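Local coordinates for nisin immunity protein (Lactococcus lactis subsp. lactis, PDB 5XHB), which helps protect the nisin-producing cell, as a membrane-anchored lipoprotein, against nisin supplied from outside, at residues E33-F46 and S82-I94. Residues are numbered along the deposited sequence; the frame is centred on the assembly and turned at random.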
# COMPACT_ATOMS: atom_id res chain seq x y z
N GLU A 33 -10.41 0.71 -9.83
CA GLU A 33 -11.25 -0.07 -10.74
C GLU A 33 -11.80 0.83 -11.85
O GLU A 33 -12.16 1.98 -11.61
CB GLU A 33 -12.40 -0.75 -9.98
CG GLU A 33 -13.40 -1.44 -10.89
CD GLU A 33 -14.49 -2.20 -10.13
OE1 GLU A 33 -14.51 -2.15 -8.88
OE2 GLU A 33 -15.32 -2.84 -10.80
N ILE A 34 -11.83 0.29 -13.06
CA ILE A 34 -12.40 0.98 -14.22
C ILE A 34 -13.74 0.34 -14.60
O ILE A 34 -13.78 -0.86 -14.88
CB ILE A 34 -11.46 0.91 -15.44
CG1 ILE A 34 -10.06 1.40 -15.08
CG2 ILE A 34 -12.04 1.67 -16.62
CD1 ILE A 34 -10.02 2.81 -14.56
N PRO A 35 -14.83 1.13 -14.62
CA PRO A 35 -16.12 0.53 -15.01
C PRO A 35 -16.07 0.03 -16.45
O PRO A 35 -15.39 0.62 -17.29
CB PRO A 35 -17.11 1.70 -14.88
CG PRO A 35 -16.41 2.73 -14.03
CD PRO A 35 -14.95 2.57 -14.36
N GLN A 36 -16.80 -1.05 -16.72
CA GLN A 36 -16.75 -1.70 -18.03
C GLN A 36 -17.11 -0.72 -19.14
O GLN A 36 -16.60 -0.81 -20.25
CB GLN A 36 -17.69 -2.91 -18.06
CG GLN A 36 -17.29 -3.99 -19.05
CD GLN A 36 -17.85 -3.75 -20.43
OE1 GLN A 36 -18.75 -2.94 -20.61
NE2 GLN A 36 -17.33 -4.48 -21.42
N GLU A 37 -17.99 0.22 -18.83
CA GLU A 37 -18.45 1.18 -19.84
C GLU A 37 -17.35 2.15 -20.27
O GLU A 37 -17.45 2.78 -21.32
CB GLU A 37 -19.66 1.97 -19.31
CG GLU A 37 -19.53 2.48 -17.88
CD GLU A 37 -19.95 1.45 -16.83
OE1 GLU A 37 -20.54 1.86 -15.81
OE2 GLU A 37 -19.68 0.24 -17.02
N ASN A 38 -16.29 2.25 -19.47
CA ASN A 38 -15.17 3.13 -19.78
C ASN A 38 -13.99 2.40 -20.41
O ASN A 38 -12.94 2.99 -20.66
CB ASN A 38 -14.71 3.85 -18.52
CG ASN A 38 -15.67 4.94 -18.08
OD1 ASN A 38 -16.27 5.61 -18.92
ND2 ASN A 38 -15.83 5.11 -16.77
N VAL A 39 -14.17 1.11 -20.68
CA VAL A 39 -13.09 0.32 -21.24
C VAL A 39 -13.28 0.21 -22.75
O VAL A 39 -14.37 -0.12 -23.22
CB VAL A 39 -13.03 -1.08 -20.60
CG1 VAL A 39 -12.07 -1.97 -21.35
CG2 VAL A 39 -12.62 -0.96 -19.14
N ASN A 40 -12.23 0.52 -23.50
CA ASN A 40 -12.32 0.48 -24.95
C ASN A 40 -11.51 -0.66 -25.56
O ASN A 40 -11.59 -1.80 -25.10
CB ASN A 40 -11.90 1.82 -25.54
CG ASN A 40 -12.84 2.95 -25.16
OD1 ASN A 40 -13.95 2.70 -24.67
ND2 ASN A 40 -12.42 4.18 -25.39
N ASN A 41 -10.74 -0.37 -26.60
CA ASN A 41 -10.04 -1.41 -27.34
C ASN A 41 -8.96 -2.12 -26.53
O ASN A 41 -8.21 -1.49 -25.78
CB ASN A 41 -9.42 -0.82 -28.61
CG ASN A 41 -10.46 -0.16 -29.51
OD1 ASN A 41 -11.66 -0.38 -29.35
ND2 ASN A 41 -9.99 0.64 -30.46
N SER A 42 -8.87 -3.44 -26.68
CA SER A 42 -7.71 -4.16 -26.16
C SER A 42 -6.46 -3.69 -26.89
O SER A 42 -6.52 -3.29 -28.06
CB SER A 42 -7.89 -5.67 -26.31
OG SER A 42 -7.79 -6.05 -27.67
N LYS A 43 -5.33 -3.70 -26.20
CA LYS A 43 -4.05 -3.31 -26.77
C LYS A 43 -3.12 -4.51 -26.79
O LYS A 43 -2.24 -4.61 -27.64
CB LYS A 43 -3.40 -2.17 -25.98
CG LYS A 43 -4.03 -0.80 -26.21
CD LYS A 43 -3.81 -0.32 -27.64
CE LYS A 43 -4.55 0.99 -27.91
NZ LYS A 43 -4.40 1.47 -29.32
N VAL A 44 -3.32 -5.40 -25.83
CA VAL A 44 -2.52 -6.63 -25.71
C VAL A 44 -3.40 -7.78 -25.26
O VAL A 44 -4.12 -7.65 -24.28
CB VAL A 44 -1.39 -6.51 -24.67
CG1 VAL A 44 -0.45 -7.71 -24.78
CG2 VAL A 44 -0.63 -5.24 -24.84
N LYS A 45 -3.32 -8.90 -25.97
CA LYS A 45 -4.02 -10.09 -25.53
C LYS A 45 -3.07 -11.03 -24.77
O LYS A 45 -1.98 -11.33 -25.24
CB LYS A 45 -4.65 -10.81 -26.73
CG LYS A 45 -5.77 -10.01 -27.39
CD LYS A 45 -6.42 -10.81 -28.51
CE LYS A 45 -7.51 -10.02 -29.22
NZ LYS A 45 -8.00 -10.75 -30.44
N PHE A 46 -3.49 -11.44 -23.58
CA PHE A 46 -2.77 -12.43 -22.79
C PHE A 46 -3.73 -13.01 -21.76
O PHE A 46 -4.76 -12.41 -21.47
CB PHE A 46 -1.54 -11.83 -22.10
CG PHE A 46 -1.86 -11.07 -20.84
CD1 PHE A 46 -2.35 -9.77 -20.90
CD2 PHE A 46 -1.70 -11.66 -19.60
CE1 PHE A 46 -2.66 -9.07 -19.74
CE2 PHE A 46 -2.01 -10.96 -18.43
CZ PHE A 46 -2.50 -9.68 -18.50
N SER A 82 -5.89 6.07 -20.35
CA SER A 82 -5.06 5.29 -19.45
C SER A 82 -5.18 3.81 -19.84
O SER A 82 -6.05 3.45 -20.63
CB SER A 82 -5.47 5.51 -17.98
OG SER A 82 -6.76 4.97 -17.75
N LEU A 83 -4.29 2.96 -19.33
CA LEU A 83 -4.39 1.53 -19.63
C LEU A 83 -4.98 0.78 -18.44
O LEU A 83 -4.83 1.21 -17.29
CB LEU A 83 -3.02 0.94 -19.97
CG LEU A 83 -2.30 1.54 -21.17
CD1 LEU A 83 -0.93 0.89 -21.31
CD2 LEU A 83 -3.12 1.34 -22.42
N CYS A 84 -5.65 -0.34 -18.70
CA CYS A 84 -6.14 -1.16 -17.61
C CYS A 84 -6.05 -2.64 -17.96
O CYS A 84 -5.80 -3.01 -19.11
CB CYS A 84 -7.58 -0.77 -17.24
SG CYS A 84 -8.77 -1.02 -18.59
N MSE A 85 -6.23 -3.48 -16.94
CA MSE A 85 -6.06 -4.90 -17.11
C MSE A 85 -7.30 -5.62 -16.64
O MSE A 85 -7.89 -5.26 -15.62
CB MSE A 85 -4.85 -5.40 -16.34
CG MSE A 85 -4.62 -6.90 -16.51
SE MSE A 85 -2.99 -7.47 -15.62
CE MSE A 85 -1.69 -6.51 -16.75
N GLY A 86 -7.71 -6.65 -17.38
CA GLY A 86 -8.82 -7.47 -16.92
C GLY A 86 -8.38 -8.33 -15.76
O GLY A 86 -7.40 -9.08 -15.87
N ILE A 87 -9.07 -8.20 -14.63
CA ILE A 87 -8.82 -9.02 -13.46
C ILE A 87 -10.12 -9.67 -13.04
O ILE A 87 -11.03 -9.00 -12.55
CB ILE A 87 -8.27 -8.23 -12.25
CG1 ILE A 87 -7.16 -7.25 -12.67
CG2 ILE A 87 -7.77 -9.22 -11.19
CD1 ILE A 87 -5.91 -7.91 -13.16
N ASN A 88 -10.21 -10.98 -13.21
CA ASN A 88 -11.46 -11.71 -13.00
C ASN A 88 -12.56 -11.01 -13.77
O ASN A 88 -12.44 -10.86 -14.98
CB ASN A 88 -11.77 -11.84 -11.50
CG ASN A 88 -10.86 -12.86 -10.84
OD1 ASN A 88 -9.93 -13.35 -11.47
ND2 ASN A 88 -11.12 -13.19 -9.57
N ASP A 89 -13.62 -10.56 -13.09
CA ASP A 89 -14.75 -9.95 -13.78
C ASP A 89 -14.68 -8.42 -13.80
O ASP A 89 -15.66 -7.77 -14.14
CB ASP A 89 -16.07 -10.38 -13.13
CG ASP A 89 -16.18 -9.95 -11.68
OD1 ASP A 89 -15.13 -9.87 -11.00
OD2 ASP A 89 -17.30 -9.66 -11.21
N ARG A 90 -13.53 -7.85 -13.46
CA ARG A 90 -13.39 -6.40 -13.41
C ARG A 90 -12.23 -5.91 -14.26
O ARG A 90 -11.55 -6.71 -14.90
CB ARG A 90 -13.20 -5.93 -11.97
CG ARG A 90 -14.41 -6.17 -11.08
CD ARG A 90 -13.96 -6.46 -9.66
NE ARG A 90 -15.06 -6.43 -8.71
CZ ARG A 90 -14.93 -6.08 -7.44
NH1 ARG A 90 -13.74 -5.73 -6.97
NH2 ARG A 90 -15.99 -6.07 -6.64
N TYR A 91 -12.02 -4.60 -14.23
CA TYR A 91 -10.89 -3.96 -14.90
C TYR A 91 -10.20 -3.03 -13.93
O TYR A 91 -10.86 -2.27 -13.21
CB TYR A 91 -11.35 -3.17 -16.12
CG TYR A 91 -12.12 -3.99 -17.13
CD1 TYR A 91 -13.49 -4.20 -16.99
CD2 TYR A 91 -11.49 -4.53 -18.24
CE1 TYR A 91 -14.20 -4.93 -17.91
CE2 TYR A 91 -12.19 -5.26 -19.18
CZ TYR A 91 -13.55 -5.46 -19.01
OH TYR A 91 -14.25 -6.20 -19.93
N TYR A 92 -8.87 -3.08 -13.89
CA TYR A 92 -8.14 -2.22 -12.97
C TYR A 92 -7.06 -1.47 -13.71
O TYR A 92 -6.36 -2.05 -14.54
CB TYR A 92 -7.54 -3.05 -11.82
CG TYR A 92 -8.57 -3.47 -10.80
CD1 TYR A 92 -9.27 -4.66 -10.93
CD2 TYR A 92 -8.86 -2.65 -9.70
CE1 TYR A 92 -10.23 -5.03 -10.00
CE2 TYR A 92 -9.80 -3.02 -8.76
CZ TYR A 92 -10.48 -4.21 -8.92
OH TYR A 92 -11.42 -4.58 -7.99
N LYS A 93 -6.95 -0.18 -13.42
CA LYS A 93 -5.95 0.67 -14.05
C LYS A 93 -4.55 0.13 -13.77
O LYS A 93 -4.30 -0.38 -12.68
CB LYS A 93 -6.07 2.12 -13.54
CG LYS A 93 -5.18 3.13 -14.26
CD LYS A 93 -5.30 4.56 -13.63
CE LYS A 93 -6.68 5.17 -13.82
NZ LYS A 93 -6.86 6.48 -13.09
N ILE A 94 -3.66 0.24 -14.75
CA ILE A 94 -2.26 -0.05 -14.52
C ILE A 94 -1.49 1.27 -14.61
O ILE A 94 -1.91 2.18 -15.33
CB ILE A 94 -1.68 -1.08 -15.53
CG1 ILE A 94 -1.77 -0.56 -16.97
CG2 ILE A 94 -2.34 -2.46 -15.36
CD1 ILE A 94 -0.90 -1.33 -17.96
O HOH W 1 -14.55 -3.14 -13.51
O HOH W 2 -12.49 -2.82 -6.64
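Tyr91 CG stands anti to its own carbonyl carbon (chi1 -56°), and chi2 of 85° turns a face of the ring to Val39. The contact lies in an antiparallel beta-sheet, at the 83-87/90-94 hairpin, which is closed by a type II' turn from Ile87 to Arg90 and whose second strand pairs with the end of strand 25-33. The CG2 methyl of Val39, likewise anti to the carbonyl carbon of its residue, sits over the Tyr91 face in a CH-pi contact, 3.9 Å from the ring centroid. Tyr76 of strand 67-78 meets the Tyr91 ring edge-to-face. Gln36 runs alongside Tyr91, and Gln36 CG is 3.4 Å from Tyr91 CE1. Val39 CG2 also reaches Cys84 SG, while Ile34 CG1 packs on Cys84 CB.

Glu33 and Tyr92 form a non-hydrogen-bonded pair. Beside it, Ile34 N donates a nearly straight bond of 2.7 Å to Tyr91 O. One water links Glu33 OE2, Ile34 O and Tyr91 N. The extended Glu33 chain carries OE1 over a face of the Arg90 guanidinium, 4.1 Å from Arg90 NH1, too far for a salt bridge. Arg90 NH1 instead donates to Tyr92 OH.

Past the corner at Lys43, Phe46 makes a Met-aromatic contact with Met85, a selenomethionine. The selenium sits at the ring edge, near its plane, with Phe46 CZ 3.7 Å from Met85 SE.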